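Local coordinates for protein transcriptional regulator URE2 (Saccharomyces cerevisiae, PDB 1G6Y) that represses nitrogen-utilization genes by holding GATA transcriptional activators in the cytoplasm, and reduces peroxide with glutathione, at residues 179-184 / 199-204. Sequence-based numbering, arbitrary orientation.
Sequences MELDTE and SRFFDY
Asp182 and Ser199 mark the nearest approach of the two backbones, 7.1 Å between their CA atoms, where the chain leaving helix 149-180 passes a type I beta turn from Ser199 to Phe202. Phe201 presents one face of its ring to Leu181, whose CB sits 3.8 Å from the ring centroid in a CH-pi contact, 10° off the normal. With CG anti to its carbonyl carbon (chi1 -48°) and chi2 extended (-180°), Leu181 carries CD1 outward to Phe201 CD2, 3.4 Å away; a branched aliphatic chain suits a flat aromatic surface. Within the all-helical C-terminal domain of the GST fold, the contact closes the excursion through helix 186-191, away from the glutathione site. Asp182, a short acid, has several partners, though both carboxylate oxygens are less surely placed: OD2 hydrogen-bonds with Ser199 OG (weakly) and Tyr189 OH, OD1 with Asn185 ND2. Small and polar, Ser199 also uses OG to accept from Phe201 N (3.3 Å), making an ST turn. Arg200, long enough to reach the other segment, bends at chi2 and chi3; its NH1 makes salt bridges to Glu184 OE2, in the guanidinium plane at its edge, and to Asp182 OD1, linking the three in a network.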
ATOM      1  N   MET B 179     -29.007 -13.026  -8.477  1.00 45.94           N
ATOM      2  CA  MET B 179     -29.309 -14.401  -8.828  1.00 48.23           C
ATOM      3  C   MET B 179     -29.614 -15.224  -7.581  1.00 48.63           C
ATOM      4  O   MET B 179     -30.348 -16.210  -7.640  1.00 47.73           O
ATOM      5  CB  MET B 179     -28.129 -15.014  -9.572  1.00 50.22           C
ATOM      6  CG  MET B 179     -28.521 -16.074 -10.580  1.00 54.51           C
ATOM      7  SD  MET B 179     -29.083 -15.351 -12.132  1.00 59.42           S
ATOM      8  CE  MET B 179     -27.488 -15.248 -13.062  1.00 58.29           C
ATOM      9  N   GLU B 180     -29.040 -14.810  -6.455  1.00 50.50           N
ATOM     10  CA  GLU B 180     -29.241 -15.504  -5.186  1.00 52.22           C
ATOM     11  C   GLU B 180     -30.595 -15.118  -4.624  1.00 52.95           C
ATOM     12  O   GLU B 180     -31.466 -15.963  -4.449  1.00 54.02           O
ATOM     13  CB  GLU B 180     -28.144 -15.135  -4.192  1.00 52.35           C
ATOM     14  CG  GLU B 180     -27.877 -16.221  -3.173  1.00 54.22           C
ATOM     15  CD  GLU B 180     -26.724 -15.887  -2.254  1.00 55.47           C
ATOM     16  OE1 GLU B 180     -26.919 -15.038  -1.352  1.00 55.76           O
ATOM     17  OE2 GLU B 180     -25.627 -16.470  -2.445  1.00 54.18           O
ATOM     18  N   LEU B 181     -30.769 -13.837  -4.325  1.00 54.18           N
ATOM     19  CA  LEU B 181     -32.050 -13.355  -3.833  1.00 55.01           C
ATOM     20  C   LEU B 181     -32.874 -13.296  -5.119  1.00 56.40           C
ATOM     21  O   LEU B 181     -32.416 -13.769  -6.159  1.00 57.49           O
ATOM     22  CB  LEU B 181     -31.894 -11.954  -3.237  1.00 53.71           C
ATOM     23  CG  LEU B 181     -30.744 -11.699  -2.255  1.00 52.29           C
ATOM     24  CD1 LEU B 181     -30.784 -10.252  -1.792  1.00 51.30           C
ATOM     25  CD2 LEU B 181     -30.852 -12.633  -1.061  1.00 52.11           C
ATOM     26  N   ASP B 182     -34.072 -12.728  -5.072  1.00 57.06           N
ATOM     27  CA  ASP B 182     -34.885 -12.626  -6.287  1.00 58.21           C
ATOM     28  C   ASP B 182     -34.886 -13.933  -7.088  1.00 58.92           C
ATOM     29  O   ASP B 182     -34.737 -13.926  -8.313  1.00 57.94           O
ATOM     30  CB  ASP B 182     -34.361 -11.487  -7.168  1.00 56.57           C
ATOM     31  CG  ASP B 182     -35.357 -11.060  -8.220  1.00 56.34           C
ATOM     32  OD1 ASP B 182     -36.537 -10.861  -7.872  1.00 57.06           O
ATOM     33  OD2 ASP B 182     -34.968 -10.908  -9.390  1.00 55.30           O
ATOM     34  N   THR B 183     -35.051 -15.049  -6.383  1.00 60.21           N
ATOM     35  CA  THR B 183     -35.082 -16.374  -7.004  1.00 61.71           C
ATOM     36  C   THR B 183     -36.295 -16.567  -7.917  1.00 61.35           C
ATOM     37  O   THR B 183     -36.314 -17.462  -8.765  1.00 60.52           O
ATOM     38  CB  THR B 183     -35.079 -17.489  -5.922  1.00 62.48           C
ATOM     39  OG1 THR B 183     -35.527 -18.722  -6.501  1.00 62.72           O
ATOM     40  CG2 THR B 183     -35.977 -17.105  -4.743  1.00 62.36           C
ATOM     41  N   GLU B 184     -37.298 -15.714  -7.743  1.00 62.06           N
ATOM     42  CA  GLU B 184     -38.515 -15.775  -8.544  1.00 62.89           C
ATOM     43  C   GLU B 184     -38.290 -15.248  -9.964  1.00 62.53           C
ATOM     44  O   GLU B 184     -39.253 -15.020 -10.698  1.00 63.49           O
ATOM     45  CB  GLU B 184     -39.635 -14.952  -7.882  1.00 63.99           C
ATOM     46  CG  GLU B 184     -39.795 -15.144  -6.368  1.00 65.30           C
ATOM     47  CD  GLU B 184     -38.844 -14.273  -5.552  1.00 66.68           C
ATOM     48  OE1 GLU B 184     -38.886 -14.351  -4.303  1.00 67.11           O
ATOM     49  OE2 GLU B 184     -38.061 -13.507  -6.156  1.00 66.12           O
ATOM     50  N   SER B 199     -34.285  -6.232 -11.759  1.00 43.28           N
ATOM     51  CA  SER B 199     -34.504  -7.010 -10.549  1.00 44.13           C
ATOM     52  C   SER B 199     -34.785  -6.041  -9.400  1.00 44.88           C
ATOM     53  O   SER B 199     -34.314  -4.911  -9.407  1.00 43.58           O
ATOM     54  CB  SER B 199     -33.264  -7.836 -10.207  1.00 42.89           C
ATOM     55  OG  SER B 199     -33.394  -8.434  -8.921  1.00 40.74           O
ATOM     56  N   ARG B 200     -35.548  -6.492  -8.413  1.00 46.37           N
ATOM     57  CA  ARG B 200     -35.866  -5.660  -7.262  1.00 47.98           C
ATOM     58  C   ARG B 200     -34.587  -5.294  -6.486  1.00 48.69           C
ATOM     59  O   ARG B 200     -34.518  -4.249  -5.830  1.00 49.18           O
ATOM     60  CB  ARG B 200     -36.810  -6.418  -6.332  1.00 49.86           C
ATOM     61  CG  ARG B 200     -37.872  -7.237  -7.046  1.00 53.56           C
ATOM     62  CD  ARG B 200     -37.860  -8.701  -6.583  1.00 55.50           C
ATOM     63  NE  ARG B 200     -37.954  -8.840  -5.128  1.00 56.95           N
ATOM     64  CZ  ARG B 200     -38.024 -10.006  -4.487  1.00 57.36           C
ATOM     65  NH1 ARG B 200     -38.013 -11.143  -5.172  1.00 56.77           N
ATOM     66  NH2 ARG B 200     -38.101 -10.033  -3.159  1.00 56.31           N
ATOM     67  N   PHE B 201     -33.582  -6.166  -6.565  1.00 47.76           N
ATOM     68  CA  PHE B 201     -32.323  -5.964  -5.853  1.00 46.55           C
ATOM     69  C   PHE B 201     -31.213  -5.458  -6.766  1.00 46.28           C
ATOM     70  O   PHE B 201     -30.040  -5.825  -6.600  1.00 46.43           O
ATOM     71  CB  PHE B 201     -31.853  -7.276  -5.215  1.00 47.10           C
ATOM     72  CG  PHE B 201     -32.937  -8.053  -4.531  1.00 46.82           C
ATOM     73  CD1 PHE B 201     -33.873  -8.766  -5.271  1.00 47.77           C
ATOM     74  CD2 PHE B 201     -33.016  -8.083  -3.147  1.00 46.64           C
ATOM     75  CE1 PHE B 201     -34.872  -9.500  -4.643  1.00 47.92           C
ATOM     76  CE2 PHE B 201     -34.015  -8.816  -2.503  1.00 48.28           C
ATOM     77  CZ  PHE B 201     -34.943  -9.526  -3.253  1.00 48.81           C
ATOM     78  N   PHE B 202     -31.562  -4.610  -7.723  1.00 44.60           N
ATOM     79  CA  PHE B 202     -30.542  -4.127  -8.632  1.00 43.49           C
ATOM     80  C   PHE B 202     -29.775  -2.932  -8.097  1.00 44.34           C
ATOM     81  O   PHE B 202     -28.625  -2.697  -8.476  1.00 45.57           O
ATOM     82  CB  PHE B 202     -31.146  -3.783  -9.989  1.00 40.72           C
ATOM     83  CG  PHE B 202     -30.151  -3.823 -11.093  1.00 38.72           C
ATOM     84  CD1 PHE B 202     -29.599  -5.038 -11.492  1.00 38.11           C
ATOM     85  CD2 PHE B 202     -29.704  -2.650 -11.689  1.00 38.45           C
ATOM     86  CE1 PHE B 202     -28.614  -5.089 -12.466  1.00 36.92           C
ATOM     87  CE2 PHE B 202     -28.713  -2.686 -12.674  1.00 37.64           C
ATOM     88  CZ  PHE B 202     -28.167  -3.911 -13.059  1.00 37.47           C
ATOM     89  N   ASP B 203     -30.415  -2.167  -7.222  1.00 44.44           N
ATOM     90  CA  ASP B 203     -29.778  -0.998  -6.644  1.00 43.27           C
ATOM     91  C   ASP B 203     -29.287  -1.329  -5.245  1.00 42.00           C
ATOM     92  O   ASP B 203     -28.778  -0.462  -4.547  1.00 42.60           O
ATOM     93  CB  ASP B 203     -30.759   0.171  -6.598  1.00 44.72           C
ATOM     94  CG  ASP B 203     -32.065  -0.196  -5.929  1.00 47.96           C
ATOM     95  OD1 ASP B 203     -32.649  -1.233  -6.316  1.00 51.34           O
ATOM     96  OD2 ASP B 203     -32.514   0.548  -5.025  1.00 49.04           O
ATOM     97  N   TYR B 204     -29.443  -2.585  -4.835  1.00 40.23           N
ATOM     98  CA  TYR B 204     -28.988  -3.002  -3.513  1.00 37.78           C
ATOM     99  C   TYR B 204     -27.478  -3.003  -3.437  1.00 35.92           C
ATOM    100  O   TYR B 204     -26.795  -3.288  -4.414  1.00 36.19           O
ATOM    101  CB  TYR B 204     -29.529  -4.381  -3.156  1.00 36.68           C
ATOM    102  CG  TYR B 204     -30.903  -4.308  -2.563  1.00 37.98           C
ATOM    103  CD1 TYR B 204     -31.947  -3.690  -3.255  1.00 39.23           C
ATOM    104  CD2 TYR B 204     -31.177  -4.858  -1.312  1.00 38.23           C
ATOM    105  CE1 TYR B 204     -33.242  -3.628  -2.712  1.00 39.63           C
ATOM    106  CE2 TYR B 204     -32.467  -4.801  -0.759  1.00 38.52           C
ATOM    107  CZ  TYR B 204     -33.492  -4.185  -1.467  1.00 38.34           C
ATOM    108  OH  TYR B 204     -34.761  -4.132  -0.940  1.00 36.49           O
TER